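Side-chain contacts in aromatic-amino-acid transaminase TyrB (Burkholderia cenocepacia K56-2Valvano, PDB 4WD2), which probably catalyses the pyridoxal-phosphate-dependent transfer of the amino group from aromatic amino acids to a 2-oxo acid, and carries the cofactor as an internal aldimine: residues Gly113-Gly118 with Glu139-Ile144; Ala327-Ser332 with Ser391-Val396; Arg58-Ala63 with Ala299-Ala304. All blocks are in the same frame, centred on the assembly; numbering follows the deposited sequence.

Contact 1. Residues Gly113-Gly118 with Glu139-Ile144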
loop_
_atom_site.group_PDB
_atom_site.type_symbol
_atom_site.label_atom_id
_atom_site.label_comp_id
_atom_site.label_asym_id
_atom_site.label_seq_id
_atom_site.Cartn_x
_atom_site.Cartn_y
_atom_site.Cartn_z
ATOM N N GLY A 113 1.163 -1.012 7.247
ATOM C CA GLY A 113 0.180 -0.131 6.652
ATOM C C GLY A 113 -0.785 0.409 7.686
ATOM O O GLY A 113 -1.225 1.553 7.599
ATOM N N ALA A 114 -1.104 -0.415 8.678
ATOM C CA ALA A 114 -2.005 -0.002 9.745
ATOM C C ALA A 114 -1.343 1.054 10.620
ATOM O O ALA A 114 -1.981 2.018 11.031
ATOM C CB ALA A 114 -2.426 -1.198 10.578
ATOM N N LEU A 115 -0.055 0.866 10.896
ATOM C CA LEU A 115 0.696 1.825 11.689
ATOM C C LEU A 115 0.780 3.166 10.953
ATOM O O LEU A 115 0.640 4.233 11.561
ATOM C CB LEU A 115 2.094 1.279 11.996
ATOM C CG LEU A 115 2.177 0.108 12.986
ATOM C CD1 LEU A 115 3.548 -0.569 12.913
ATOM C CD2 LEU A 115 1.896 0.579 14.402
ATOM N N LYS A 116 0.989 3.097 9.641
ATOM C CA LYS A 116 1.089 4.291 8.810
ATOM C C LYS A 116 -0.218 5.063 8.757
ATOM O O LYS A 116 -0.226 6.271 8.975
ATOM C CB LYS A 116 1.521 3.933 7.385
ATOM C CG LYS A 116 1.555 5.120 6.424
ATOM C CD LYS A 116 2.489 6.233 6.915
ATOM C CE LYS A 116 2.739 7.289 5.838
ATOM N NZ LYS A 116 3.382 8.497 6.432
ATOM N N VAL A 117 -1.310 4.374 8.433
ATOM C CA VAL A 117 -2.612 5.030 8.314
ATOM C C VAL A 117 -2.995 5.648 9.649
ATOM O O VAL A 117 -3.469 6.790 9.701
ATOM C CB VAL A 117 -3.715 4.045 7.842
ATOM C CG1 VAL A 117 -5.095 4.659 8.026
ATOM C CG2 VAL A 117 -3.496 3.666 6.374
ATOM N N GLY A 118 -2.772 4.895 10.727
ATOM C CA GLY A 118 -3.005 5.394 12.069
ATOM C C GLY A 118 -2.167 6.623 12.394
ATOM O O GLY A 118 -2.686 7.613 12.915
ATOM N N GLU A 139 12.155 -2.392 14.811
ATOM C CA GLU A 139 13.082 -1.513 14.105
ATOM C C GLU A 139 12.426 -0.427 13.236
ATOM O O GLU A 139 13.059 0.577 12.921
ATOM C CB GLU A 139 14.026 -2.353 13.229
ATOM C CG GLU A 139 13.330 -3.231 12.178
ATOM C CD GLU A 139 13.004 -4.634 12.680
ATOM O OE1 GLU A 139 13.147 -4.889 13.896
ATOM O OE2 GLU A 139 12.604 -5.482 11.851
ATOM N N ASN A 140 11.166 -0.606 12.855
ATOM C CA ASN A 140 10.537 0.361 11.963
ATOM C C ASN A 140 9.517 1.280 12.637
ATOM O O ASN A 140 8.925 2.135 11.982
ATOM C CB ASN A 140 9.893 -0.379 10.793
ATOM C CG ASN A 140 10.928 -1.065 9.906
ATOM O OD1 ASN A 140 11.985 -0.504 9.615
ATOM N ND2 ASN A 140 10.632 -2.289 9.487
ATOM N N HIS A 141 9.334 1.118 13.944
ATOM C CA HIS A 141 8.429 1.976 14.708
ATOM C C HIS A 141 8.875 3.433 14.683
ATOM O O HIS A 141 8.084 4.327 14.376
ATOM C CB HIS A 141 8.329 1.497 16.158
ATOM C CG HIS A 141 7.283 0.447 16.384
ATOM N ND1 HIS A 141 7.337 -0.433 17.441
ATOM C CD2 HIS A 141 6.149 0.155 15.703
ATOM C CE1 HIS A 141 6.283 -1.234 17.398
ATOM N NE2 HIS A 141 5.550 -0.900 16.352
ATOM N N ARG A 142 10.143 3.673 15.004
ATOM C CA ARG A 142 10.661 5.036 15.017
ATOM C C ARG A 142 10.604 5.640 13.626
ATOM O O ARG A 142 10.215 6.798 13.458
ATOM C CB ARG A 142 12.096 5.086 15.536
ATOM C CG ARG A 142 12.679 6.500 15.520
ATOM C CD ARG A 142 14.026 6.574 16.213
ATOM N NE ARG A 142 13.928 6.336 17.653
ATOM C CZ ARG A 142 13.649 7.278 18.549
ATOM N NH1 ARG A 142 13.434 8.529 18.158
ATOM N NH2 ARG A 142 13.585 6.970 19.838
ATOM N N PHE A 143 10.983 4.842 12.632
ATOM C CA PHE A 143 11.048 5.312 11.258
ATOM C C PHE A 143 9.677 5.763 10.754
ATOM O O PHE A 143 9.535 6.875 10.241
ATOM C CB PHE A 143 11.618 4.219 10.348
ATOM C CG PHE A 143 12.055 4.718 8.992
ATOM C CD1 PHE A 143 11.239 4.564 7.883
ATOM C CD2 PHE A 143 13.287 5.336 8.827
ATOM C CE1 PHE A 143 11.640 5.015 6.639
ATOM C CE2 PHE A 143 13.694 5.790 7.578
ATOM C CZ PHE A 143 12.867 5.631 6.487
ATOM N N ILE A 144 8.668 4.914 10.919
ATOM C CA ILE A 144 7.321 5.231 10.457
ATOM C C ILE A 144 6.776 6.488 11.141
ATOM O O ILE A 144 6.303 7.406 10.473
ATOM C CB ILE A 144 6.355 4.042 10.685
ATOM C CG1 ILE A 144 6.730 2.869 9.777
ATOM C CG2 ILE A 144 4.916 4.447 10.410
ATOM C CD1 ILE A 144 5.942 1.589 10.065
HETATM O O HOH W 1 5.580 7.679 7.887
#

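Contact 2. Residues Ala327-Ser332 with Ser391-Val396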
loop_
_atom_site.group_PDB
_atom_site.type_symbol
_atom_site.label_atom_id
_atom_site.label_comp_id
_atom_site.label_asym_id
_atom_site.label_seq_id
_atom_site.Cartn_x
_atom_site.Cartn_y
_atom_site.Cartn_z
ATOM N N ALA A 327 7.225 -23.157 21.503
ATOM C CA ALA A 327 7.358 -23.430 22.931
ATOM C C ALA A 327 8.225 -24.662 23.177
ATOM O O ALA A 327 9.017 -24.701 24.116
ATOM C CB ALA A 327 5.991 -23.594 23.568
ATOM N N ARG A 328 8.094 -25.664 22.312
ATOM C CA ARG A 328 8.928 -26.858 22.393
ATOM C C ARG A 328 10.397 -26.518 22.156
ATOM O O ARG A 328 11.286 -27.035 22.830
ATOM C CB ARG A 328 8.470 -27.911 21.387
ATOM C CG ARG A 328 9.280 -29.188 21.455
ATOM C CD ARG A 328 8.740 -30.277 20.548
ATOM N NE ARG A 328 9.614 -31.446 20.583
ATOM C CZ ARG A 328 10.542 -31.713 19.671
ATOM N NH1 ARG A 328 10.706 -30.904 18.639
ATOM N NH2 ARG A 328 11.300 -32.793 19.787
ATOM N N MET A 329 10.654 -25.629 21.203
ATOM C CA MET A 329 12.031 -25.220 20.924
ATOM C C MET A 329 12.604 -24.408 22.083
ATOM O O MET A 329 13.786 -24.524 22.406
ATOM C CB MET A 329 12.114 -24.416 19.622
ATOM C CG MET A 329 11.867 -25.248 18.364
ATOM S SD MET A 329 13.059 -26.587 18.135
ATOM C CE MET A 329 12.183 -28.002 18.815
ATOM N N ARG A 330 11.770 -23.585 22.708
ATOM C CA ARG A 330 12.213 -22.829 23.875
ATOM C C ARG A 330 12.654 -23.786 24.979
ATOM O O ARG A 330 13.715 -23.613 25.573
ATOM C CB ARG A 330 11.106 -21.895 24.374
ATOM C CG ARG A 330 10.873 -20.682 23.475
ATOM C CD ARG A 330 9.875 -19.708 24.094
ATOM N NE ARG A 330 9.734 -18.495 23.289
ATOM C CZ ARG A 330 10.616 -17.499 23.286
ATOM N NH1 ARG A 330 11.703 -17.570 24.045
ATOM N NH2 ARG A 330 10.415 -16.438 22.520
ATOM N N GLN A 331 11.840 -24.803 25.238
ATOM C CA GLN A 331 12.173 -25.783 26.263
ATOM C C GLN A 331 13.408 -26.603 25.867
ATOM O O GLN A 331 14.262 -26.876 26.708
ATOM C CB GLN A 331 10.978 -26.703 26.538
ATOM C CG GLN A 331 11.124 -27.546 27.808
ATOM C CD GLN A 331 11.051 -26.713 29.083
ATOM O OE1 GLN A 331 9.992 -26.183 29.432
ATOM N NE2 GLN A 331 12.180 -26.583 29.775
ATOM N N SER A 332 13.513 -26.966 24.584
ATOM C CA SER A 332 14.634 -27.770 24.095
ATOM C C SER A 332 15.959 -27.033 24.208
ATOM O O SER A 332 16.953 -27.621 24.633
ATOM C CB SER A 332 14.415 -28.202 22.641
ATOM O OG SER A 332 13.265 -29.020 22.511
ATOM N N SER A 391 16.717 -30.260 13.700
ATOM C CA SER A 391 17.983 -30.390 12.989
ATOM C C SER A 391 19.085 -29.520 13.599
ATOM O O SER A 391 20.265 -29.816 13.422
ATOM C CB SER A 391 17.820 -30.032 11.510
ATOM O OG SER A 391 17.909 -28.626 11.318
ATOM N N ASN A 392 18.718 -28.459 14.321
ATOM C CA ASN A 392 19.741 -27.523 14.790
ATOM C C ASN A 392 19.696 -27.090 16.262
ATOM O O ASN A 392 20.626 -26.433 16.733
ATOM C CB ASN A 392 19.715 -26.262 13.912
ATOM C CG ASN A 392 18.398 -25.500 13.999
ATOM O OD1 ASN A 392 17.711 -25.515 15.026
ATOM N ND2 ASN A 392 18.043 -24.822 12.912
ATOM N N VAL A 393 18.635 -27.431 16.989
ATOM C CA VAL A 393 18.480 -26.901 18.344
ATOM C C VAL A 393 19.586 -27.415 19.280
ATOM O O VAL A 393 20.038 -26.689 20.163
ATOM C CB VAL A 393 17.073 -27.220 18.930
ATOM C CG1 VAL A 393 16.874 -28.713 19.131
ATOM C CG2 VAL A 393 16.839 -26.449 20.232
ATOM N N GLY A 394 20.046 -28.643 19.068
ATOM C CA GLY A 394 21.162 -29.160 19.836
ATOM C C GLY A 394 22.447 -28.411 19.525
ATOM O O GLY A 394 23.208 -28.073 20.432
ATOM N N ILE A 395 22.683 -28.161 18.237
ATOM C CA ILE A 395 23.853 -27.427 17.762
ATOM C C ILE A 395 23.888 -26.025 18.367
ATOM O O ILE A 395 24.922 -25.563 18.841
ATOM C CB ILE A 395 23.855 -27.334 16.219
ATOM C CG1 ILE A 395 24.232 -28.685 15.606
ATOM C CG2 ILE A 395 24.797 -26.239 15.730
ATOM C CD1 ILE A 395 24.089 -28.728 14.099
ATOM N N VAL A 396 22.737 -25.366 18.368
ATOM C CA VAL A 396 22.621 -24.023 18.920
ATOM C C VAL A 396 22.842 -23.984 20.436
ATOM O O VAL A 396 23.606 -23.157 20.934
ATOM C CB VAL A 396 21.247 -23.422 18.601
ATOM C CG1 VAL A 396 21.073 -22.084 19.311
ATOM C CG2 VAL A 396 21.087 -23.270 17.096
#

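Contact 3. Residues Arg58-Ala63 with Ala299-Ala304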
loop_
_atom_site.group_PDB
_atom_site.type_symbol
_atom_site.label_atom_id
_atom_site.label_comp_id
_atom_site.label_asym_id
_atom_site.label_seq_id
_atom_site.Cartn_x
_atom_site.Cartn_y
_atom_site.Cartn_z
ATOM N N ARG A 58 -3.917 -22.591 1.514
ATOM C CA ARG A 58 -3.870 -23.311 0.245
ATOM C C ARG A 58 -5.276 -23.692 -0.213
ATOM O O ARG A 58 -5.636 -23.497 -1.369
ATOM C CB ARG A 58 -2.994 -24.558 0.372
ATOM C CG ARG A 58 -2.933 -25.415 -0.885
ATOM C CD ARG A 58 -2.108 -26.672 -0.641
ATOM N NE ARG A 58 -0.739 -26.351 -0.245
ATOM C CZ ARG A 58 0.262 -26.184 -1.103
ATOM N NH1 ARG A 58 0.046 -26.317 -2.409
ATOM N NH2 ARG A 58 1.477 -25.891 -0.660
ATOM N N GLU A 59 -6.075 -24.208 0.714
ATOM C CA GLU A 59 -7.426 -24.656 0.407
ATOM C C GLU A 59 -8.323 -23.497 -0.027
ATOM O O GLU A 59 -9.146 -23.649 -0.923
ATOM C CB GLU A 59 -8.032 -25.371 1.619
ATOM N N ALA A 60 -8.162 -22.341 0.612
ATOM C CA ALA A 60 -8.907 -21.139 0.243
ATOM C C ALA A 60 -8.525 -20.648 -1.150
ATOM O O ALA A 60 -9.394 -20.296 -1.958
ATOM C CB ALA A 60 -8.674 -20.033 1.265
ATOM N N GLU A 61 -7.220 -20.608 -1.412
ATOM C CA GLU A 61 -6.688 -20.205 -2.708
ATOM C C GLU A 61 -7.210 -21.103 -3.822
ATOM O O GLU A 61 -7.586 -20.623 -4.900
ATOM C CB GLU A 61 -5.159 -20.230 -2.681
ATOM C CG GLU A 61 -4.547 -19.116 -1.866
ATOM C CD GLU A 61 -3.053 -19.277 -1.694
ATOM O OE1 GLU A 61 -2.552 -20.402 -1.891
ATOM O OE2 GLU A 61 -2.378 -18.279 -1.354
ATOM N N THR A 62 -7.230 -22.405 -3.556
ATOM C CA THR A 62 -7.815 -23.379 -4.472
ATOM C C THR A 62 -9.271 -23.035 -4.804
ATOM O O THR A 62 -9.667 -23.039 -5.971
ATOM C CB THR A 62 -7.751 -24.808 -3.891
ATOM O OG1 THR A 62 -6.395 -25.273 -3.898
ATOM C CG2 THR A 62 -8.606 -25.767 -4.712
ATOM N N ALA A 63 -10.063 -22.734 -3.778
ATOM C CA ALA A 63 -11.472 -22.407 -3.981
ATOM C C ALA A 63 -11.634 -21.084 -4.729
ATOM O O ALA A 63 -12.486 -20.962 -5.609
ATOM C CB ALA A 63 -12.204 -22.356 -2.653
ATOM N N ALA A 299 -6.737 -10.278 0.837
ATOM C CA ALA A 299 -7.906 -10.061 1.688
ATOM C C ALA A 299 -9.015 -11.096 1.429
ATOM O O ALA A 299 -9.702 -11.522 2.357
ATOM C CB ALA A 299 -8.444 -8.652 1.495
ATOM N N LYS A 300 -9.191 -11.490 0.171
ATOM C CA LYS A 300 -10.131 -12.554 -0.172
ATOM C C LYS A 300 -9.731 -13.864 0.488
ATOM O O LYS A 300 -10.584 -14.587 0.991
ATOM C CB LYS A 300 -10.218 -12.749 -1.689
ATOM C CG LYS A 300 -11.022 -11.690 -2.431
ATOM C CD LYS A 300 -12.513 -11.747 -2.105
ATOM C CE LYS A 300 -13.333 -11.035 -3.177
ATOM N NZ LYS A 300 -14.756 -10.809 -2.774
ATOM N N VAL A 301 -8.434 -14.166 0.479
ATOM C CA VAL A 301 -7.922 -15.388 1.098
ATOM C C VAL A 301 -8.185 -15.375 2.597
ATOM O O VAL A 301 -8.729 -16.335 3.151
ATOM C CB VAL A 301 -6.400 -15.577 0.856
ATOM C CG1 VAL A 301 -5.862 -16.720 1.708
ATOM C CG2 VAL A 301 -6.114 -15.834 -0.616
ATOM N N VAL A 302 -7.796 -14.286 3.250
ATOM C CA VAL A 302 -7.991 -14.155 4.686
ATOM C C VAL A 302 -9.475 -14.199 5.054
ATOM O O VAL A 302 -9.866 -14.908 5.981
ATOM C CB VAL A 302 -7.354 -12.854 5.221
ATOM C CG1 VAL A 302 -7.828 -12.566 6.641
ATOM C CG2 VAL A 302 -5.828 -12.945 5.158
ATOM N N ALA A 303 -10.301 -13.453 4.325
ATOM C CA ALA A 303 -11.740 -13.443 4.591
ATOM C C ALA A 303 -12.362 -14.830 4.390
ATOM O O ALA A 303 -13.253 -15.233 5.139
ATOM C CB ALA A 303 -12.437 -12.418 3.711
ATOM N N ALA A 304 -11.888 -15.557 3.384
ATOM C CA ALA A 304 -12.387 -16.899 3.121
ATOM C C ALA A 304 -12.000 -17.859 4.243
ATOM O O ALA A 304 -12.789 -18.712 4.634
ATOM C CB ALA A 304 -11.873 -17.410 1.776
#

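Contact 1. Residues Gly113-Gly118 with Glu139-Ile144
The contact belongs to the large, cofactor-binding domain of a fold type I aminotransferase, where L115 of helix 110-125 meets H141 and I144 of helix 141-147. L115 CD1 comes to the imidazole edge, close to the ring plane, 3.9 Å from H141 CD2. The ring is fixed by bonds from both nitrogens: NE2 to D219 OD2 and ND1 to S137 OG, while W138 meets it edge-to-face. In relatives such as aspartate aminotransferase the counterpart of D219 faces the pyridine nitrogen of the cofactor, and the histidine behind it positions that aspartate; H141 is consistent with such a second-shell role, and L115 packs against W138 and D219 as well. Helix 141-147 is the crossover between the neighbouring parallel strands 131-135 and 152-159 of the central mixed sheet, and helix 110-125 leads into the first of them. Beside this, I144 CD1 lies 4.3 Å from L115 CD1, and its branch methyl CG2, anti to the backbone N, rests on the backbone of helix 110-125, 4.2 Å from K116 CA. One water bridges the helices: it accepts from K116 NZ at 2.8 Å and donates to I144 O at 2.7 Å. K116 NZ also forms a salt bridge with D120, and I144 packs on R288 of the second subunit.

Contact 2. Residues Ala327-Ser332 with Ser391-Val396
V393, at the first turn of helix 393-405, carries the whole contact with M329 and S332, and the segment reaches it through two residues of loop. S391 lies on the exposed side, its OG bonded to N389 OD1. N392 then takes the N-cap position, although its side chain makes no capping bond; instead OD1 accepts from N389 N and ND2 donates to G387 O, tying the preceding loop to the helix start. V393 follows and points at helix 309-338. With chi1 at 66° its CG1 sits between the backbone N and the carbonyl carbon, which puts CG2 anti to N, 3.8 Å from S332 CB and 4.1 Å from S332 C. The sulfur of M329 covers the base of the same side chain, SD to V393 CB being 4.1 Å; the methionine chain is bent at chi2 and chi3, which brings its end round to the valine. As in related aminotransferases, this is probably the small domain, where the C-terminal helix packs on the far part of the long helix 309-338. S332 offers its CB to the valine, while its OG donates to R328 O at 2.8 Å from above the carbonyl plane, with S332 N bonded at the opposite face. One turn further on, V396 reaches L388, V37 and I333, and V393 touches I333 too.

Contact 3. Residues Arg58-Ala63 with Ala299-Ala304
Helices 55-65 and 297-307 cross steeply, their short segments inclined at 115° between N-to-C directions, with the axes 9.1 Å apart at closest approach. The backbones are nearest at A60 and V301, whose CA atoms are 5.9 Å apart, a close spacing that fits the small methyl of A60 facing the other helix. That methyl rests against one turn of the opposing helix: A60 CB is 4.2 Å from V301 O and also 4.2 Å from A304 CB, and V301 CG1 stands a little further off at 4.4 Å. The two alanines, A60 and A304, thus meet methyl to methyl, and V305 closes on A60 next to them. V301 makes the other half of the contact. With CG1 anti to the backbone N (chi1 170°), its CG2 lies beside N, anti to the carbonyl carbon, and is 3.8 Å from E61 CG, so it is the aliphatic stem of the glutamate that is met, running on extended beyond CG and touching Y297 as well. With V57 and L64 also touching it, V301 sits as a knob in a hole of four residues, V57, A60, E61 and L64, spaced i, i+3, i+4 and i+7 along helix 55-65. No hydrogen bond crosses the interface. The opposite flank of helix 297-307 faces the interior of the protein: V302 points away from helix 55-65 and packs on Y82, F252 and F256, the last two flanking in sequence K254, the lysine that carries the cofactor. On the outer side of helix 55-65, T62 OG1 donates to R58 O at 3.2 Å, from above the carbonyl plane, and the R58 side chain packs on S68 of the second subunit.

The three contacts are separate, with no touch between any two. Contact 1 lies about 33 Å centre to centre from contact 2 and about 27 Å from contact 3; contacts 2 and 3 are also about 33 Å apart. Along the chain contact 3 is a wide closure, joining helix 55-65 to helix 297-307, and contact 1 is nested inside it together with every strand of the central sheet. Contact 2 comes later, yet helix 297-307 is followed directly by helix 309-338, which carries the first segment of contact 2. Contacts 1 and 2 fall on opposite sides of the chain's centre, consistent with a large cofactor domain and a small domain joined by that long helix.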